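Local coordinates for protein SVS_variant_AS1 (Streptomyces sp. CWA1, PDB 6TJA) that probably cyclises geranylgeranyl diphosphate to the spirocyclic diterpene spiroviolene, as an engineered ancestral form of a bacterial class I terpene cyclase, at residues P345-P348 and S349-W352. Residues are numbered along the deposited sequence; the frame is centred on the assembly and turned at random.
Sequences PGAP and SIAW
Ile350 folds back over Ala347 and meets it twice, once through the backbone and once through its side chain. Its N-H reaches Ala347 O at 3.1 Å in a nearly straight bond (168°), approaching from above the carbonyl plane. The longer branch of the same residue follows: CG1 lies 3.3 Å from Ala347 O and 4.0 Å from Ala347 CB. That approach depends on chi1 (64°), which sets CG1 between the backbone N and the carbonyl carbon; the extended chi2 then carries CD1 away from CA, alongside the methyl of Ala347. Alanine suits this buried spot because a lone methyl lets the ethyl branch come so near, and the beta-branched isoleucine still has CG2, anti to its carbonyl carbon, to fill space. Ala347 also touches Asp176 and Leu179 of helix 175-185, and Ile350 touches Met222 of helix 211-231.

The backbone forms two overlapping type I beta-turns, Ala347-Ile350 and Pro348-Ala351, in the loop after helix 289-309 of this all-helical terpene cyclase. Pro348 takes the second position of the first turn, where its ring holds phi close to the value required and no N-H is needed. The second turn is closed by Ala351 N, 3.1 Å from Pro348 O, a bond that also comes well above the carbonyl plane. Ala351 CB points back toward Pro348 and stands 3.4 Å from that oxygen, a close fit for a small methyl.

Ser349 N lies 3.1 Å from Ala347 O, but the angle is too poor for a bond. Its N-H goes instead to Asp176 OD1, while the buried OG, turned beside the backbone N (chi1 -83°), is hydrogen-bonded outside the two turns. In the second subunit, Ser118 OG bonds to Pro348 O and Arg112 NH2 to Ser349 O, placing these turns at the dimer interface.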
loop_
_atom_site.group_PDB
_atom_site.type_symbol
_atom_site.label_atom_id
_atom_site.label_comp_id
_atom_site.label_asym_id
_atom_site.label_seq_id
_atom_site.Cartn_x
_atom_site.Cartn_y
_atom_site.Cartn_z
ATOM N N PRO A 345 -3.066 -4.020 27.177
ATOM C CA PRO A 345 -2.165 -3.027 27.737
ATOM C C PRO A 345 -0.919 -2.783 26.887
ATOM O O PRO A 345 -0.281 -3.742 26.462
ATOM C CB PRO A 345 -1.723 -3.643 29.066
ATOM C CG PRO A 345 -2.879 -4.510 29.456
ATOM C CD PRO A 345 -3.404 -5.071 28.144
ATOM N N GLY A 346 -0.619 -1.510 26.657
ATOM C CA GLY A 346 0.629 -1.070 26.027
ATOM C C GLY A 346 0.593 -1.155 24.515
ATOM O O GLY A 346 1.642 -0.984 23.938
ATOM N N ALA A 347 -0.563 -1.395 23.894
ATOM C CA ALA A 347 -0.699 -1.497 22.421
ATOM C C ALA A 347 -1.910 -0.682 21.955
ATOM O O ALA A 347 -2.876 -1.227 21.411
ATOM C CB ALA A 347 -0.759 -2.951 22.046
ATOM N N PRO A 348 -1.888 0.661 22.162
ATOM C CA PRO A 348 -2.959 1.542 21.685
ATOM C C PRO A 348 -3.320 1.376 20.196
ATOM O O PRO A 348 -4.484 1.521 19.895
ATOM C CB PRO A 348 -2.462 2.966 21.984
ATOM C CG PRO A 348 -0.934 2.794 22.267
ATOM C CD PRO A 348 -0.821 1.409 22.866
ATOM N N SER A 349 -2.372 0.976 19.333
ATOM C CA SER A 349 -2.566 0.898 17.862
ATOM C C SER A 349 -3.610 -0.166 17.535
ATOM O O SER A 349 -4.131 -0.112 16.415
ATOM C CB SER A 349 -1.292 0.630 17.071
ATOM O OG SER A 349 -0.570 1.834 16.860
ATOM N N ILE A 350 -3.914 -1.080 18.453
ATOM C CA ILE A 350 -4.905 -2.152 18.145
ATOM C C ILE A 350 -6.164 -2.022 19.002
ATOM O O ILE A 350 -7.076 -2.848 18.793
ATOM C CB ILE A 350 -4.272 -3.550 18.247
ATOM C CG1 ILE A 350 -3.804 -3.887 19.666
ATOM C CG2 ILE A 350 -3.159 -3.693 17.242
ATOM C CD1 ILE A 350 -3.499 -5.371 19.904
ATOM N N ALA A 351 -6.235 -1.040 19.903
ATOM C CA ALA A 351 -7.346 -0.875 20.866
ATOM C C ALA A 351 -8.666 -0.704 20.112
ATOM O O ALA A 351 -9.723 -1.189 20.607
ATOM C CB ALA A 351 -7.066 0.295 21.766
ATOM N N TRP A 352 -8.630 -0.101 18.924
ATOM C CA TRP A 352 -9.870 0.108 18.133
ATOM C C TRP A 352 -10.498 -1.235 17.730
ATOM O O TRP A 352 -11.698 -1.241 17.387
ATOM C CB TRP A 352 -9.613 1.012 16.922
ATOM C CG TRP A 352 -8.746 0.415 15.861
ATOM C CD1 TRP A 352 -7.380 0.424 15.796
ATOM C CD2 TRP A 352 -9.204 -0.278 14.693
ATOM N NE1 TRP A 352 -6.963 -0.209 14.665
ATOM C CE2 TRP A 352 -8.062 -0.652 13.972
ATOM C CE3 TRP A 352 -10.461 -0.622 14.203
ATOM C CZ2 TRP A 352 -8.151 -1.372 12.786
ATOM C CZ3 TRP A 352 -10.548 -1.297 13.007
ATOM C CH2 TRP A 352 -9.409 -1.678 12.323
#